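Local coordinates for lipoprotein (Clostridioides difficile, PDB 7RAG) that binds the cortex amidase CwlD and allosterically activates it during spore formation, as the lipoprotein GerS of the LolA family, at residues A29-V34 and Y42-T47; K65-E70 and K79-S84; K106-N111 and Q139-N144; P150-V155 and R163-Y168. One frame throughout, in Å; residues are numbered along the deposited sequence.

Contact 1. Residues A29-V34 and Y42-T47; sequences AEVEVV and YVLIHT
Ala29 and Leu44 bond to each other through both backbone amides, Ala29 N reaching Leu44 O at 2.8 Å. Val31 and Tyr42 form a second such doubly bonded pair, and between the two lies the non-hydrogen-bonded pair Glu30–Val43. This is the register of an antiparallel beta hairpin, its strand axes 144° apart. CA-H...O contacts fill in at the non-hydrogen-bonded pair: Val43 CA approaches Ala29 O at 3.3 Å, and Glu30 CA comes up to Tyr42 O. On the face carrying Ala29, Val31, Tyr42 and Leu44 the contacts are apolar. Val31 sets CG2 beside its own backbone N (CG1 is the branch anti to N, chi1 -177°), and this CG2 meets Leu44 CD1 at 3.8 Å. Val33 CG2 touches Tyr42 CE2 at 3.7 Å, coming at the ring obliquely. The methyl of Ala29 makes a CH-pi contact, its CB 3.9 Å from the centroid of the His46 imidazole and over one face. Beyond the hairpin, Tyr42 OH bonds to Glu57 of the amidase chain, and His46 meets Phe100 of the second GerS subunit edge-to-face. Strands 24-33 and 40-58 both pair antiparallel with strand residues of that second subunit, so the sheet continues across the dimer interface.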
loop_
_atom_site.group_PDB
_atom_site.type_symbol
_atom_site.label_atom_id
_atom_site.label_comp_id
_atom_site.label_asym_id
_atom_site.label_seq_id
_atom_site.Cartn_x
_atom_site.Cartn_y
_atom_site.Cartn_z
ATOM N N ALA A 29 1.445 25.559 1.389
ATOM C CA ALA A 29 2.462 25.860 0.388
ATOM C C ALA A 29 1.799 26.571 -0.783
ATOM O O ALA A 29 0.942 25.990 -1.463
ATOM C CB ALA A 29 3.177 24.587 -0.086
ATOM N N GLU A 30 2.183 27.826 -1.002
ATOM C CA GLU A 30 1.770 28.569 -2.184
ATOM C C GLU A 30 2.851 28.416 -3.239
ATOM O O GLU A 30 3.974 28.889 -3.043
ATOM C CB GLU A 30 1.558 30.042 -1.844
ATOM C CG GLU A 30 0.608 30.238 -0.700
ATOM C CD GLU A 30 0.393 31.688 -0.348
ATOM O OE1 GLU A 30 1.088 32.568 -0.927
ATOM O OE2 GLU A 30 -0.480 31.937 0.513
ATOM N N VAL A 31 2.527 27.763 -4.351
ATOM C CA VAL A 31 3.522 27.402 -5.350
ATOM C C VAL A 31 3.248 28.185 -6.620
ATOM O O VAL A 31 2.130 28.159 -7.138
ATOM C CB VAL A 31 3.513 25.893 -5.642
ATOM C CG1 VAL A 31 4.601 25.564 -6.625
ATOM C CG2 VAL A 31 3.664 25.093 -4.354
ATOM N N GLU A 32 4.266 28.871 -7.125
ATOM C CA GLU A 32 4.233 29.477 -8.452
ATOM C C GLU A 32 5.076 28.634 -9.410
ATOM O O GLU A 32 6.239 28.317 -9.119
ATOM C CB GLU A 32 4.745 30.918 -8.406
ATOM C CG GLU A 32 4.608 31.629 -9.746
ATOM C CD GLU A 32 5.425 32.935 -9.868
ATOM O OE1 GLU A 32 6.678 32.891 -9.750
ATOM O OE2 GLU A 32 4.811 33.999 -10.115
ATOM N N VAL A 33 4.487 28.253 -10.538
ATOM C CA VAL A 33 5.165 27.462 -11.558
ATOM C C VAL A 33 5.226 28.294 -12.819
ATOM O O VAL A 33 4.211 28.864 -13.237
ATOM C CB VAL A 33 4.453 26.123 -11.817
ATOM C CG1 VAL A 33 5.240 25.283 -12.825
ATOM C CG2 VAL A 33 4.258 25.360 -10.488
ATOM N N VAL A 34 6.415 28.405 -13.400
ATOM C CA VAL A 34 6.645 29.299 -14.531
ATOM C C VAL A 34 7.182 28.466 -15.686
ATOM O O VAL A 34 8.382 28.173 -15.735
ATOM C CB VAL A 34 7.609 30.437 -14.178
ATOM C CG1 VAL A 34 7.764 31.372 -15.370
ATOM C CG2 VAL A 34 7.122 31.178 -12.950
ATOM N N TYR A 42 -0.674 27.539 -7.335
ATOM C CA TYR A 42 -1.327 26.424 -6.688
ATOM C C TYR A 42 -1.221 26.630 -5.190
ATOM O O TYR A 42 -0.283 27.276 -4.721
ATOM C CB TYR A 42 -0.680 25.102 -7.076
ATOM C CG TYR A 42 -0.596 24.903 -8.554
ATOM C CD1 TYR A 42 -1.600 24.233 -9.237
ATOM C CD2 TYR A 42 0.497 25.371 -9.270
ATOM C CE1 TYR A 42 -1.528 24.045 -10.595
ATOM C CE2 TYR A 42 0.583 25.181 -10.621
ATOM C CZ TYR A 42 -0.437 24.522 -11.283
ATOM O OH TYR A 42 -0.345 24.342 -12.646
ATOM N N VAL A 43 -2.174 26.092 -4.437
ATOM C CA VAL A 43 -2.022 26.012 -2.992
ATOM C C VAL A 43 -2.198 24.566 -2.570
ATOM O O VAL A 43 -3.192 23.916 -2.913
ATOM C CB VAL A 43 -2.988 26.938 -2.234
ATOM C CG1 VAL A 43 -2.847 26.745 -0.755
ATOM C CG2 VAL A 43 -2.685 28.382 -2.567
ATOM N N LEU A 44 -1.214 24.058 -1.851
ATOM C CA LEU A 44 -1.229 22.709 -1.325
ATOM C C LEU A 44 -1.134 22.800 0.182
ATOM O O LEU A 44 -0.661 23.802 0.725
ATOM C CB LEU A 44 -0.050 21.871 -1.866
ATOM C CG LEU A 44 -0.043 21.646 -3.383
ATOM C CD1 LEU A 44 0.645 22.797 -4.124
ATOM C CD2 LEU A 44 0.576 20.319 -3.746
ATOM N N ILE A 45 -1.592 21.750 0.855
ATOM C CA ILE A 45 -1.213 21.510 2.240
ATOM C C ILE A 45 -0.200 20.375 2.257
ATOM O O ILE A 45 -0.401 19.342 1.603
ATOM C CB ILE A 45 -2.439 21.212 3.113
ATOM C CG1 ILE A 45 -3.358 22.436 3.071
ATOM C CG2 ILE A 45 -2.002 20.912 4.544
ATOM C CD1 ILE A 45 -4.747 22.172 3.499
ATOM N N HIS A 46 0.930 20.613 2.920
ATOM C CA HIS A 46 1.967 19.620 3.144
ATOM C C HIS A 46 1.839 19.107 4.553
ATOM O O HIS A 46 1.866 19.900 5.505
ATOM C CB HIS A 46 3.364 20.207 3.008
ATOM C CG HIS A 46 3.731 20.566 1.618
ATOM N ND1 HIS A 46 4.993 21.000 1.277
ATOM C CD2 HIS A 46 3.007 20.559 0.478
ATOM C CE1 HIS A 46 5.028 21.249 -0.016
ATOM N NE2 HIS A 46 3.839 20.982 -0.523
ATOM N N THR A 47 1.751 17.790 4.688
ATOM C CA THR A 47 1.770 17.134 5.981
ATOM C C THR A 47 2.891 16.108 6.030
ATOM O O THR A 47 3.093 15.334 5.090
ATOM C CB THR A 47 0.425 16.496 6.259
ATOM O OG1 THR A 47 -0.551 17.535 6.369
ATOM C CG2 THR A 47 0.455 15.721 7.558
#

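Contact 2. Residues K65-E70 and K79-S84; sequences KGKSIE and KNPKIS
Ser68 and Lys79 form a hydrogen-bonded antiparallel pair, Ser68 N to Lys79 O at 3.0 Å and Lys79 N to Ser68 O at 2.9 Å, in the beta hairpin of strands 68-71 and 75-80. Beside this pair, side chains carry the contact. Lys67 and Asn80 lie side by side and point the same way; the lysine bends at its last torsion (chi4 66°) and brings NZ to Asn80 OD1 at 2.8 Å. Lys67 NZ also donates to the carbonyl of His63, which gives the buried ammonium a second acceptor. Pro81 packs its CD against Gly66 O at 3.2 Å. At the other end Glu70 and Lys79 form a long salt bridge, OE1 to NZ 3.5 Å, while Ser68 OG rests against Lys79 CB. Trp199 of the amidase packs on Lys67, Asn80 and Ile83, and Lys82 NZ makes a salt bridge to Glu195 of that chain, so this end of the hairpin is part of the surface that meets the enzyme. Asn80 OD1 is gripped twice: in an Asx turn it accepts from Lys82 N at 3.2 Å, and this N and Lys67 NZ arrive from opposite faces of the amide plane.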
loop_
_atom_site.group_PDB
_atom_site.type_symbol
_atom_site.label_atom_id
_atom_site.label_comp_id
_atom_site.label_asym_id
_atom_site.label_seq_id
_atom_site.Cartn_x
_atom_site.Cartn_y
_atom_site.Cartn_z
ATOM N N LYS A 65 8.852 -20.591 6.313
ATOM C CA LYS A 65 10.048 -19.847 5.943
ATOM C C LYS A 65 9.747 -18.891 4.802
ATOM O O LYS A 65 9.140 -19.275 3.803
ATOM C CB LYS A 65 11.151 -20.823 5.539
ATOM C CG LYS A 65 12.466 -20.184 5.129
ATOM C CD LYS A 65 13.396 -21.215 4.468
ATOM C CE LYS A 65 14.768 -20.637 4.197
ATOM N NZ LYS A 65 15.632 -21.500 3.311
ATOM N N GLY A 66 10.136 -17.631 4.975
ATOM C CA GLY A 66 9.916 -16.629 3.963
ATOM C C GLY A 66 8.549 -15.976 3.981
ATOM O O GLY A 66 8.347 -15.003 3.251
ATOM N N LYS A 67 7.594 -16.491 4.757
ATOM C CA LYS A 67 6.331 -15.785 4.938
ATOM C C LYS A 67 6.547 -14.592 5.854
ATOM O O LYS A 67 7.412 -14.613 6.732
ATOM C CB LYS A 67 5.262 -16.714 5.505
ATOM C CG LYS A 67 4.921 -17.831 4.548
ATOM C CD LYS A 67 4.133 -18.904 5.207
ATOM C CE LYS A 67 3.323 -19.679 4.204
ATOM N NZ LYS A 67 4.185 -20.422 3.291
ATOM N N SER A 68 5.794 -13.520 5.613
ATOM C CA SER A 68 6.056 -12.303 6.368
ATOM C C SER A 68 4.774 -11.509 6.577
ATOM O O SER A 68 3.776 -11.681 5.871
ATOM C CB SER A 68 7.128 -11.432 5.686
ATOM O OG SER A 68 6.734 -10.994 4.389
ATOM N N ILE A 69 4.822 -10.652 7.590
ATOM C CA ILE A 69 3.792 -9.664 7.858
ATOM C C ILE A 69 4.480 -8.325 8.049
ATOM O O ILE A 69 5.430 -8.214 8.831
ATOM C CB ILE A 69 2.963 -10.020 9.101
ATOM C CG1 ILE A 69 2.138 -11.275 8.843
ATOM C CG2 ILE A 69 2.065 -8.871 9.460
ATOM C CD1 ILE A 69 1.492 -11.855 10.099
ATOM N N GLU A 70 4.000 -7.312 7.350
ATOM C CA GLU A 70 4.578 -5.979 7.365
ATOM C C GLU A 70 3.526 -4.979 7.833
ATOM O O GLU A 70 2.420 -4.949 7.290
ATOM C CB GLU A 70 5.079 -5.650 5.971
ATOM C CG GLU A 70 6.125 -4.596 5.909
ATOM C CD GLU A 70 6.703 -4.477 4.505
ATOM O OE1 GLU A 70 6.987 -5.543 3.887
ATOM O OE2 GLU A 70 6.851 -3.325 4.019
ATOM N N LYS A 79 2.413 -11.823 3.358
ATOM C CA LYS A 79 3.084 -12.316 2.163
ATOM C C LYS A 79 3.407 -13.796 2.299
ATOM O O LYS A 79 4.007 -14.211 3.299
ATOM C CB LYS A 79 4.367 -11.522 1.895
ATOM C CG LYS A 79 4.117 -10.127 1.341
ATOM C CD LYS A 79 5.391 -9.465 0.897
ATOM C CE LYS A 79 5.119 -8.054 0.391
ATOM N NZ LYS A 79 6.192 -7.118 0.819
ATOM N N ASN A 80 2.995 -14.582 1.304
ATOM C CA ASN A 80 3.456 -15.961 1.141
ATOM C C ASN A 80 4.165 -16.054 -0.200
ATOM O O ASN A 80 3.506 -16.197 -1.248
ATOM C CB ASN A 80 2.316 -16.976 1.207
ATOM C CG ASN A 80 2.817 -18.430 1.136
ATOM O OD1 ASN A 80 4.028 -18.684 1.124
ATOM N ND2 ASN A 80 1.890 -19.385 1.118
ATOM N N PRO A 81 5.501 -15.989 -0.220
ATOM C CA PRO A 81 6.213 -15.985 -1.503
ATOM C C PRO A 81 6.260 -17.347 -2.159
ATOM O O PRO A 81 6.486 -17.419 -3.370
ATOM C CB PRO A 81 7.607 -15.488 -1.119
ATOM C CG PRO A 81 7.799 -16.010 0.282
ATOM C CD PRO A 81 6.427 -16.017 0.929
ATOM N N LYS A 82 6.009 -18.425 -1.414
ATOM C CA LYS A 82 5.969 -19.758 -2.006
ATOM C C LYS A 82 4.913 -19.862 -3.105
ATOM O O LYS A 82 4.985 -20.774 -3.933
ATOM C CB LYS A 82 5.715 -20.811 -0.909
ATOM C CG LYS A 82 6.068 -22.256 -1.287
ATOM C CD LYS A 82 5.829 -23.225 -0.120
ATOM C CE LYS A 82 7.008 -23.235 0.870
ATOM N NZ LYS A 82 6.893 -24.228 2.007
ATOM N N ILE A 83 3.924 -18.967 -3.128
ATOM C CA ILE A 83 2.915 -18.961 -4.185
ATOM C C ILE A 83 2.761 -17.544 -4.716
ATOM O O ILE A 83 1.798 -17.241 -5.432
ATOM C CB ILE A 83 1.561 -19.512 -3.699
ATOM C CG1 ILE A 83 1.032 -18.681 -2.532
ATOM C CG2 ILE A 83 1.684 -20.973 -3.303
ATOM C CD1 ILE A 83 -0.272 -19.206 -1.978
ATOM N N SER A 84 3.707 -16.672 -4.363
ATOM C CA SER A 84 3.721 -15.288 -4.839
ATOM C C SER A 84 2.413 -14.569 -4.504
ATOM O O SER A 84 1.811 -13.904 -5.351
ATOM C CB SER A 84 4.002 -15.230 -6.345
ATOM O OG SER A 84 5.137 -16.010 -6.679
#

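Contact 3. Residues K106-N111 and Q139-N144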
loop_
_atom_site.group_PDB
_atom_site.type_symbol
_atom_site.label_atom_id
_atom_site.label_comp_id
_atom_site.label_asym_id
_atom_site.label_seq_id
_atom_site.Cartn_x
_atom_site.Cartn_y
_atom_site.Cartn_z
ATOM N N LYS A 106 6.813 1.722 22.391
ATOM C CA LYS A 106 5.583 2.504 22.414
ATOM C C LYS A 106 4.513 1.903 23.318
ATOM O O LYS A 106 3.478 2.542 23.514
ATOM C CB LYS A 106 4.974 2.733 21.011
ATOM C CG LYS A 106 5.678 3.807 20.153
ATOM C CD LYS A 106 4.940 4.033 18.828
ATOM C CE LYS A 106 3.539 3.422 18.851
ATOM N NZ LYS A 106 2.770 3.773 17.631
ATOM N N ASN A 107 4.713 0.720 23.891
ATOM C CA ASN A 107 3.936 0.331 25.061
ATOM C C ASN A 107 4.764 0.350 26.330
ATOM O O ASN A 107 4.274 0.787 27.378
ATOM C CB ASN A 107 3.313 -1.057 24.895
ATOM C CG ASN A 107 2.585 -1.522 26.162
ATOM O OD1 ASN A 107 2.887 -2.585 26.722
ATOM N ND2 ASN A 107 1.636 -0.713 26.629
ATOM N N TYR A 108 6.012 -0.108 26.251
ATOM C CA TYR A 108 6.950 0.052 27.347
ATOM C C TYR A 108 7.653 1.397 27.314
ATOM O O TYR A 108 8.317 1.753 28.292
ATOM C CB TYR A 108 7.955 -1.094 27.333
ATOM C CG TYR A 108 7.261 -2.386 27.646
ATOM C CD1 TYR A 108 6.864 -2.680 28.956
ATOM C CD2 TYR A 108 6.937 -3.289 26.638
ATOM C CE1 TYR A 108 6.190 -3.860 29.261
ATOM C CE2 TYR A 108 6.270 -4.476 26.929
ATOM C CZ TYR A 108 5.898 -4.757 28.244
ATOM O OH TYR A 108 5.233 -5.930 28.530
ATOM N N LEU A 109 7.499 2.151 26.222
ATOM C CA LEU A 109 7.920 3.547 26.199
ATOM C C LEU A 109 6.867 4.435 26.843
ATOM O O LEU A 109 7.132 5.123 27.833
ATOM C CB LEU A 109 8.181 3.998 24.759
ATOM C CG LEU A 109 8.476 5.487 24.591
ATOM C CD1 LEU A 109 9.812 5.855 25.237
ATOM C CD2 LEU A 109 8.442 5.862 23.114
ATOM N N GLN A 110 5.660 4.428 26.288
ATOM C CA GLN A 110 4.577 5.295 26.755
ATOM C C GLN A 110 4.010 4.679 28.032
ATOM O O GLN A 110 3.080 3.869 28.022
ATOM C CB GLN A 110 3.537 5.477 25.657
ATOM C CG GLN A 110 4.134 6.060 24.364
ATOM C CD GLN A 110 3.169 6.052 23.183
ATOM O OE1 GLN A 110 2.024 5.599 23.291
ATOM N NE2 GLN A 110 3.633 6.560 22.046
ATOM N N ASN A 111 4.607 5.070 29.153
ATOM C CA ASN A 111 4.290 4.470 30.438
ATOM C C ASN A 111 2.860 4.793 30.860
ATOM O O ASN A 111 2.327 5.874 30.595
ATOM C CB ASN A 111 5.281 4.946 31.509
ATOM N N GLN A 139 1.321 -8.680 30.077
ATOM C CA GLN A 139 2.488 -8.643 29.207
ATOM C C GLN A 139 3.704 -8.296 30.062
ATOM O O GLN A 139 3.731 -7.240 30.704
ATOM C CB GLN A 139 2.272 -7.611 28.102
ATOM C CG GLN A 139 3.036 -7.856 26.821
ATOM C CD GLN A 139 2.956 -6.661 25.890
ATOM O OE1 GLN A 139 2.433 -5.610 26.263
ATOM N NE2 GLN A 139 3.465 -6.815 24.673
ATOM N N VAL A 140 4.695 -9.188 30.093
ATOM C CA VAL A 140 5.894 -8.987 30.901
ATOM C C VAL A 140 7.119 -8.972 30.001
ATOM O O VAL A 140 7.369 -9.937 29.269
ATOM C CB VAL A 140 6.049 -10.060 31.991
ATOM C CG1 VAL A 140 7.218 -9.691 32.903
ATOM C CG2 VAL A 140 4.772 -10.185 32.779
ATOM N N LEU A 141 7.905 -7.903 30.103
ATOM C CA LEU A 141 9.123 -7.724 29.329
ATOM C C LEU A 141 10.325 -7.725 30.260
ATOM O O LEU A 141 10.347 -6.992 31.254
ATOM C CB LEU A 141 9.079 -6.419 28.543
ATOM C CG LEU A 141 10.287 -6.100 27.664
ATOM C CD1 LEU A 141 10.352 -6.951 26.401
ATOM C CD2 LEU A 141 10.278 -4.611 27.331
ATOM N N TYR A 142 11.319 -8.544 29.932
ATOM C CA TYR A 142 12.596 -8.571 30.633
ATOM C C TYR A 142 13.609 -7.817 29.792
ATOM O O TYR A 142 13.852 -8.181 28.636
ATOM C CB TYR A 142 13.067 -10.006 30.875
ATOM C CG TYR A 142 12.113 -10.782 31.742
ATOM C CD1 TYR A 142 12.340 -10.926 33.109
ATOM C CD2 TYR A 142 10.958 -11.348 31.202
ATOM C CE1 TYR A 142 11.458 -11.615 33.901
ATOM C CE2 TYR A 142 10.075 -12.042 31.995
ATOM C CZ TYR A 142 10.329 -12.172 33.340
ATOM O OH TYR A 142 9.433 -12.861 34.126
ATOM N N VAL A 143 14.197 -6.775 30.369
ATOM C CA VAL A 143 15.204 -5.955 29.712
ATOM C C VAL A 143 16.540 -6.188 30.408
ATOM O O VAL A 143 16.604 -6.257 31.640
ATOM C CB VAL A 143 14.815 -4.462 29.746
ATOM C CG1 VAL A 143 15.815 -3.632 28.950
ATOM C CG2 VAL A 143 13.406 -4.270 29.217
ATOM N N ASN A 144 17.599 -6.326 29.625
ATOM C CA ASN A 144 18.928 -6.439 30.201
ATOM C C ASN A 144 19.298 -5.111 30.848
ATOM O O ASN A 144 19.305 -4.073 30.185
ATOM C CB ASN A 144 19.929 -6.829 29.120
ATOM C CG ASN A 144 21.315 -7.020 29.658
ATOM O OD1 ASN A 144 21.984 -6.072 30.053
ATOM N ND2 ASN A 144 21.765 -8.250 29.658
#
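Tyr108 carries most of the loop's share of the contact between 106-111 and strand 139-144, laying one ring face over Leu141 and its OH end against Gln139. Leu141 CB sits 3.8 Å from the ring centroid, 20° off the normal, a CH-pi contact displaced toward the phenol end; Tyr108 CZ is the nearest ring atom at 3.6 Å. One branch of the leucine follows the same face back toward the root of the ring, where Leu141 CD2 meets Tyr108 CD2 at 3.7 Å, so the leucine spans much of the ring's length. Tyr108 CG stands anti to its own carbonyl carbon (chi1 -67°), a setting that directs the ring across to the strand. The phenol OH finishes at the strand backbone, where it gives a weak hydrogen bond to Gln139 O at 2.9 Å. The Gln139 side chain stays close to it: Gln139 CG lies 3.4 Å from Tyr108 OH, and its amide plane is turned 47° from the ring. On the ring face away from Leu141 lies the amide of Asn107. Leu125 of strand 122-128 and Met114 also touch Tyr108, and Phe15 of the second subunit packs on it. The loop, which comes between strands 85-90 and 115-119, is thus laid against strand 138-144, itself the middle strand of its five-stranded antiparallel sheet, between 122-128 and 150-156.

Contact 4. Residues P150-V155 and R163-Y168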
loop_
_atom_site.group_PDB
_atom_site.type_symbol
_atom_site.label_atom_id
_atom_site.label_comp_id
_atom_site.label_asym_id
_atom_site.label_seq_id
_atom_site.Cartn_x
_atom_site.Cartn_y
_atom_site.Cartn_z
ATOM N N PRO A 150 15.882 -5.538 25.173
ATOM C CA PRO A 150 14.955 -6.547 25.701
ATOM C C PRO A 150 15.538 -7.944 25.553
ATOM O O PRO A 150 16.138 -8.276 24.529
ATOM C CB PRO A 150 13.704 -6.367 24.833
ATOM C CG PRO A 150 14.230 -5.859 23.538
ATOM C CD PRO A 150 15.436 -4.995 23.878
ATOM N N GLU A 151 15.368 -8.765 26.588
ATOM C CA GLU A 151 15.814 -10.154 26.533
ATOM C C GLU A 151 14.659 -11.117 26.304
ATOM O O GLU A 151 14.752 -12.013 25.460
ATOM C CB GLU A 151 16.555 -10.535 27.819
ATOM C CG GLU A 151 17.780 -9.678 28.096
ATOM C CD GLU A 151 18.951 -10.458 28.706
ATOM O OE1 GLU A 151 18.707 -11.366 29.531
ATOM O OE2 GLU A 151 20.118 -10.168 28.352
ATOM N N LYS A 152 13.556 -10.934 27.029
ATOM C CA LYS A 152 12.468 -11.893 27.005
ATOM C C LYS A 152 11.142 -11.175 27.192
ATOM O O LYS A 152 11.062 -10.137 27.858
ATOM C CB LYS A 152 12.648 -12.951 28.095
ATOM C CG LYS A 152 11.710 -14.113 27.967
ATOM C CD LYS A 152 12.087 -15.251 28.903
ATOM C CE LYS A 152 11.791 -14.912 30.360
ATOM N NZ LYS A 152 11.817 -16.142 31.213
HETATM N N MSE A 153 10.098 -11.751 26.610
HETATM C CA MSE A 153 8.763 -11.253 26.839
HETATM C C MSE A 153 7.785 -12.392 27.001
HETATM O O MSE A 153 7.862 -13.365 26.264
HETATM C CB MSE A 153 8.318 -10.351 25.706
HETATM C CG MSE A 153 7.008 -9.684 26.056
HETATM SE SE MSE A 153 5.949 -9.084 24.536
HETATM C CE MSE A 153 6.830 -7.327 24.241
ATOM N N GLU A 154 6.876 -12.287 27.969
ATOM C CA GLU A 154 5.878 -13.320 28.221
ATOM C C GLU A 154 4.476 -12.720 28.213
ATOM O O GLU A 154 4.218 -11.716 28.890
ATOM C CB GLU A 154 6.137 -14.025 29.558
ATOM C CG GLU A 154 7.492 -14.713 29.649
ATOM C CD GLU A 154 7.746 -15.337 31.019
ATOM O OE1 GLU A 154 7.220 -14.817 32.032
ATOM O OE2 GLU A 154 8.475 -16.355 31.084
ATOM N N VAL A 155 3.577 -13.327 27.444
ATOM C CA VAL A 155 2.147 -13.085 27.579
ATOM C C VAL A 155 1.594 -14.174 28.498
ATOM O O VAL A 155 1.715 -15.373 28.215
ATOM C CB VAL A 155 1.452 -13.065 26.206
ATOM C CG1 VAL A 155 -0.040 -12.737 26.330
ATOM C CG2 VAL A 155 2.139 -12.064 25.284
ATOM N N ARG A 163 1.595 -17.984 27.792
ATOM C CA ARG A 163 1.076 -18.529 26.549
ATOM C C ARG A 163 1.969 -18.212 25.370
ATOM O O ARG A 163 2.022 -19.004 24.425
ATOM C CB ARG A 163 -0.329 -17.993 26.277
ATOM C CG ARG A 163 -1.317 -18.391 27.314
ATOM C CD ARG A 163 -1.167 -19.853 27.565
ATOM N NE ARG A 163 -2.297 -20.356 28.317
ATOM C CZ ARG A 163 -3.037 -21.389 27.956
ATOM N NH1 ARG A 163 -2.747 -22.049 26.843
ATOM N NH2 ARG A 163 -4.051 -21.757 28.735
ATOM N N PHE A 164 2.626 -17.052 25.379
ATOM C CA PHE A 164 3.611 -16.691 24.370
ATOM C C PHE A 164 4.892 -16.315 25.075
ATOM O O PHE A 164 4.864 -15.485 25.988
ATOM C CB PHE A 164 3.180 -15.499 23.503
ATOM C CG PHE A 164 2.102 -15.814 22.549
ATOM C CD1 PHE A 164 2.406 -16.156 21.241
ATOM C CD2 PHE A 164 0.773 -15.786 22.963
ATOM C CE1 PHE A 164 1.381 -16.467 20.350
ATOM C CE2 PHE A 164 -0.239 -16.092 22.087
ATOM C CZ PHE A 164 0.064 -16.431 20.774
ATOM N N THR A 165 6.008 -16.896 24.636
ATOM C CA THR A 165 7.324 -16.547 25.156
ATOM C C THR A 165 8.215 -16.134 23.998
ATOM O O THR A 165 8.534 -16.955 23.132
ATOM C CB THR A 165 7.964 -17.702 25.919
ATOM O OG1 THR A 165 7.075 -18.126 26.958
ATOM C CG2 THR A 165 9.271 -17.236 26.553
ATOM N N VAL A 166 8.648 -14.880 24.009
ATOM C CA VAL A 166 9.556 -14.360 23.010
ATOM C C VAL A 166 10.917 -14.196 23.661
ATOM O O VAL A 166 11.054 -13.464 24.645
ATOM C CB VAL A 166 9.060 -13.020 22.446
ATOM C CG1 VAL A 166 10.077 -12.462 21.465
ATOM C CG2 VAL A 166 7.693 -13.177 21.809
ATOM N N LYS A 167 11.926 -14.850 23.105
ATOM C CA LYS A 167 13.317 -14.628 23.490
ATOM C C LYS A 167 14.006 -13.868 22.367
ATOM O O LYS A 167 14.032 -14.333 21.219
ATOM C CB LYS A 167 14.033 -15.949 23.782
ATOM C CG LYS A 167 13.709 -16.539 25.175
ATOM C CD LYS A 167 13.936 -18.039 25.231
ATOM C CE LYS A 167 13.837 -18.581 26.672
ATOM N NZ LYS A 167 15.161 -19.124 27.203
ATOM N N TYR A 168 14.541 -12.694 22.699
ATOM C CA TYR A 168 15.193 -11.819 21.728
ATOM C C TYR A 168 16.679 -12.160 21.616
ATOM O O TYR A 168 17.411 -12.072 22.603
ATOM C CB TYR A 168 15.015 -10.356 22.135
ATOM C CG TYR A 168 13.582 -9.877 22.193
ATOM C CD1 TYR A 168 12.985 -9.249 21.098
ATOM C CD2 TYR A 168 12.827 -10.035 23.354
ATOM C CE1 TYR A 168 11.668 -8.808 21.160
ATOM C CE2 TYR A 168 11.519 -9.588 23.435
ATOM C CZ TYR A 168 10.944 -8.978 22.336
ATOM O OH TYR A 168 9.642 -8.552 22.430
#
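Tyr168 fits its ring against Pro150: Pro150 CB stands over one face, 4.2 Å from the centroid, and Val166 CG1 covers the opposite face. The start of the other strand runs along the ring's edge, with Lys152 N in its plane. Met153, a selenomethionine, meets the ring at its edge near the phenol end, its CB 4.0 Å from Tyr168 CE2 and its CE 3.6 Å from Tyr168 OH. The hydroxyl hydrogen-bonds to Gly102 O, which helps fix the far end of the ring. Farther along the same face of the sheet, Val155 CG2 lies alongside Phe164 CB at 4.0 Å. These side chains are placed by an antiparallel hairpin, its strand axes 174° apart, in which Met153 and Val166 exchange two backbone bonds, each 2.8 Å. A classic beta bulge interrupts the regular pairing: Arg163 and Phe164 both face Val155, whose O takes a short bond from Arg163 N at 2.6 Å and a weak one from Phe164 N. On the other face Lys152 and Glu154 make a weak salt bridge. Arg163 reaches Asp157 and, on the second subunit, Val34 O. Strand 150-156 has 138-144 on its other side; strand 162-173, the outermost within this chain, pairs through residues 164-167 with a strand of the second subunit.

The four contacts follow one another along the chain without overlap. Contacts 1 and 2 belong to the first antiparallel sheet, where strands 40-58 and 68-71 are neighbours, yet their centres are 41 Å apart, consistent with the great length of strand 40-58. Contacts 3 and 4 share the second sheet and touch, their centres 11 Å apart, through the adjoining strands 138-144 and 150-156. Contact 1 lies about 49 Å, centre to centre, from contact 4, across the chain's middle; even so, contact 1 meets the segment of contact 4 in the other subunit, Val33 packing on its Phe164. This cross-subunit pairing is consistent with an intertwined dimer. Contacts 1 and 2, and to a small extent contact 4, offer side chains to the amidase.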